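Local coordinates for protein F420-dependent methylenetetrahydromethanopterin dehydrogenase (Methanopyrus kandleri, PDB 1QV9) that catalyses the reversible, coenzyme F420-dependent reduction of methenyl-tetrahydromethanopterin to methylene-tetrahydromethanopterin in methanogenesis from carbon dioxide, at residues D184-L189 / A203-E208. Numbering follows the deposited sequence.
Sequences DRNTLL and AMAALE
The guanidinium of Arg-185 meets the carboxylate of Glu-208 at its edge: OE2 of Glu-208 sits close to the guanidinium plane, and the two planes are turned 50° apart. The grip is side-on and converges on one oxygen, with Arg-185 NE 2.8 Å and Arg-185 NH1 3.0 Å from Glu-208 OE2. Both nitrogens approach from one face of the carboxylate, well above its plane, so two N-H donors share one acceptor, OE2, instead of pairing with the two oxygens separately. At the other end of the group, Arg-185 NH2 makes a weak bond to Asn-186 OD1.

The aliphatic part of Arg-185 is also used. With CG anti to the backbone N (chi1 178°), the chain runs over the helix 197-223, and Arg-185 CG packs 3.6 Å from Met-204 CB. In the selenomethionine at Met-204, chi3 (50°) folds CE back toward Arg-185 CD and Leu-189 CD2, while SE itself lies 3.7 Å from Leu-189 CD2. Further along the loop, Leu-188 CD1 lies 3.7 Å from both Ala-203 CB and Leu-207 CD1, the two leucines meeting tip to tip. A water accepts from Arg-185 N at 2.9 Å and donates weakly to Leu-207 O.

The contact thus packs the turn after strand 180-183, at the edge of the alpha/beta domain's parallel sheet, on helix 197-223 of the helix bundle. Glu-219 of the second subunit forms a salt bridge with Arg-185 NH1 and accepts a hydrogen bond from Asn-186 ND2. A leucine in place of Arg-185 would probably leave Glu-208 OE2, and Glu-219 of the second subunit, without the guanidinium that pairs with them. Chemically, one buried guanidinium shared by two carboxylates is likely to favour their ionised forms, so that the same group ties the turn to its own helix and to the second subunit.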
ATOM      1  N   ASP A 184      -2.202 -16.618 -22.991  1.00 16.26           N
ATOM      2  CA  ASP A 184      -1.984 -15.198 -22.816  1.00 17.91           C
ATOM      3  C   ASP A 184      -3.131 -14.541 -22.088  1.00 13.60           C
ATOM      4  O   ASP A 184      -4.020 -15.231 -21.553  1.00 16.92           O
ATOM      5  CB  ASP A 184      -1.660 -14.512 -24.146  1.00 18.35           C
ATOM      6  CG  ASP A 184      -2.859 -14.429 -25.108  1.00 24.35           C
ATOM      7  OD1 ASP A 184      -3.981 -14.841 -24.747  1.00 23.26           O
ATOM      8  OD2 ASP A 184      -2.662 -13.936 -26.245  1.00 29.72           O
ATOM      9  N   ARG A 185      -3.089 -13.213 -22.011  1.00 17.70           N
ATOM     10  CA  ARG A 185      -4.112 -12.441 -21.337  1.00 16.84           C
ATOM     11  C   ARG A 185      -5.540 -12.872 -21.689  1.00 14.40           C
ATOM     12  O   ARG A 185      -6.383 -13.077 -20.799  1.00 15.98           O
ATOM     13  CB  ARG A 185      -3.892 -10.960 -21.681  1.00 19.50           C
ATOM     14  CG  ARG A 185      -4.905 -10.024 -21.086  1.00 24.68           C
ATOM     15  CD  ARG A 185      -5.628  -9.208 -22.117  1.00 25.77           C
ATOM     16  NE  ARG A 185      -4.769  -8.482 -23.050  1.00 18.67           N
ATOM     17  CZ  ARG A 185      -5.211  -8.083 -24.242  1.00 20.04           C
ATOM     18  NH1 ARG A 185      -4.423  -7.420 -25.073  1.00 21.57           N
ATOM     19  NH2 ARG A 185      -6.438  -8.396 -24.615  1.00 21.88           N
ATOM     20  N   ASN A 186      -5.809 -13.071 -22.978  1.00 17.61           N
ATOM     21  CA  ASN A 186      -7.162 -13.438 -23.365  1.00 17.17           C
ATOM     22  C   ASN A 186      -7.616 -14.825 -22.977  1.00 16.94           C
ATOM     23  O   ASN A 186      -8.811 -15.103 -22.958  1.00 19.19           O
ATOM     24  CB  ASN A 186      -7.386 -13.195 -24.859  1.00 19.12           C
ATOM     25  CG  ASN A 186      -7.524 -11.694 -25.184  1.00 20.18           C
ATOM     26  OD1 ASN A 186      -7.823 -10.875 -24.292  1.00 21.24           O
ATOM     27  ND2 ASN A 186      -7.317 -11.334 -26.461  1.00 23.61           N
ATOM     28  N   THR A 187      -6.674 -15.712 -22.670  1.00 17.19           N
ATOM     29  CA  THR A 187      -7.022 -17.053 -22.221  1.00 15.83           C
ATOM     30  C   THR A 187      -7.942 -16.944 -21.021  1.00 15.59           C
ATOM     31  O   THR A 187      -8.846 -17.773 -20.811  1.00 17.52           O
ATOM     32  CB  THR A 187      -5.717 -17.795 -21.791  1.00 16.39           C
ATOM     33  OG1 THR A 187      -4.830 -17.823 -22.896  1.00 19.07           O
ATOM     34  CG2 THR A 187      -6.003 -19.229 -21.343  1.00 18.89           C
ATOM     35  N   LEU A 188      -7.727 -15.905 -20.211  1.00 16.67           N
ATOM     36  CA  LEU A 188      -8.496 -15.786 -18.979  1.00 16.40           C
ATOM     37  C   LEU A 188      -9.999 -15.526 -19.184  1.00 15.69           C
ATOM     38  O   LEU A 188     -10.810 -15.862 -18.320  1.00 19.39           O
ATOM     39  CB  LEU A 188      -7.914 -14.675 -18.091  1.00 15.94           C
ATOM     40  CG  LEU A 188      -6.442 -14.829 -17.721  1.00 18.62           C
ATOM     41  CD1 LEU A 188      -6.167 -13.912 -16.529  1.00 20.02           C
ATOM     42  CD2 LEU A 188      -6.086 -16.262 -17.430  1.00 22.21           C
ATOM     43  N   LEU A 189     -10.338 -14.983 -20.338  1.00 18.43           N
ATOM     44  CA  LEU A 189     -11.728 -14.636 -20.647  1.00 19.84           C
ATOM     45  C   LEU A 189     -12.668 -15.819 -20.580  1.00 21.63           C
ATOM     46  O   LEU A 189     -13.853 -15.651 -20.250  1.00 27.34           O
ATOM     47  CB  LEU A 189     -11.778 -13.996 -22.029  1.00 19.43           C
ATOM     48  CG  LEU A 189     -11.193 -12.578 -22.089  1.00 17.66           C
ATOM     49  CD1 LEU A 189     -10.943 -12.191 -23.546  1.00 18.57           C
ATOM     50  CD2 LEU A 189     -12.106 -11.561 -21.394  1.00 18.05           C
ATOM     51  N   ALA A 203      -6.279  -9.516 -13.254  1.00 12.34           N
ATOM     52  CA  ALA A 203      -5.427 -10.639 -13.662  1.00 11.37           C
ATOM     53  C   ALA A 203      -5.031 -10.508 -15.146  1.00 14.04           C
ATOM     54  O   ALA A 203      -3.911 -10.771 -15.503  1.00 14.15           O
ATOM     55  CB  ALA A 203      -6.160 -11.980 -13.397  1.00 13.83           C
HETATM   56  N   MSE A 204      -5.974 -10.056 -15.978  1.00 14.55           N
HETATM   57  CA  MSE A 204      -5.676  -9.846 -17.389  1.00 15.29           C
HETATM   58  C   MSE A 204      -4.652  -8.733 -17.523  1.00 13.06           C
HETATM   59  O   MSE A 204      -3.704  -8.885 -18.287  1.00 14.76           O
HETATM   60  CB  MSE A 204      -6.953  -9.487 -18.151  1.00 16.44           C
HETATM   61  CG  MSE A 204      -7.896 -10.697 -18.195  1.00 12.85           C
HETATM   62 SE   MSE A 204      -9.652 -10.204 -18.953  1.00 19.55          SE
HETATM   63  CE  MSE A 204      -9.024  -9.342 -20.505  1.00 17.76           C
ATOM     64  N   ALA A 205      -4.832  -7.628 -16.799  1.00 13.03           N
ATOM     65  CA  ALA A 205      -3.836  -6.548 -16.839  1.00 12.07           C
ATOM     66  C   ALA A 205      -2.466  -7.105 -16.408  1.00 13.45           C
ATOM     67  O   ALA A 205      -1.433  -6.752 -16.957  1.00 15.18           O
ATOM     68  CB  ALA A 205      -4.224  -5.410 -15.917  1.00 14.43           C
ATOM     69  N   ALA A 206      -2.421  -7.944 -15.372  1.00 12.30           N
ATOM     70  CA  ALA A 206      -1.149  -8.494 -14.985  1.00 11.44           C
ATOM     71  C   ALA A 206      -0.472  -9.324 -16.090  1.00 11.46           C
ATOM     72  O   ALA A 206       0.727  -9.247 -16.258  1.00 13.34           O
ATOM     73  CB  ALA A 206      -1.325  -9.372 -13.685  1.00 14.20           C
ATOM     74  N   LEU A 207      -1.231 -10.130 -16.818  1.00 12.24           N
ATOM     75  CA  LEU A 207      -0.664 -10.981 -17.842  1.00 11.56           C
ATOM     76  C   LEU A 207      -0.252 -10.127 -19.035  1.00 12.33           C
ATOM     77  O   LEU A 207       0.734 -10.468 -19.685  1.00 16.72           O
ATOM     78  CB  LEU A 207      -1.656 -12.051 -18.330  1.00 16.33           C
ATOM     79  CG  LEU A 207      -2.027 -13.105 -17.285  1.00 14.58           C
ATOM     80  CD1 LEU A 207      -2.778 -14.248 -17.996  1.00 16.94           C
ATOM     81  CD2 LEU A 207      -0.739 -13.709 -16.658  1.00 14.87           C
ATOM     82  N   GLU A 208      -0.978  -9.043 -19.289  1.00 12.70           N
ATOM     83  CA  GLU A 208      -0.603  -8.187 -20.415  1.00 16.20           C
ATOM     84  C   GLU A 208       0.733  -7.549 -20.077  1.00 17.85           C
ATOM     85  O   GLU A 208       1.662  -7.536 -20.912  1.00 16.27           O
ATOM     86  CB  GLU A 208      -1.666  -7.113 -20.678  1.00 14.16           C
ATOM     87  CG  GLU A 208      -1.243  -6.194 -21.837  1.00 16.70           C
ATOM     88  CD  GLU A 208      -1.337  -6.878 -23.180  1.00 19.53           C
ATOM     89  OE1 GLU A 208      -0.671  -6.373 -24.128  1.00 24.78           O
ATOM     90  OE2 GLU A 208      -2.037  -7.916 -23.297  1.00 19.83           O
TER
HETATM   91  O   HOH W   1      -0.445 -12.064 -22.069  1.00 23.84           O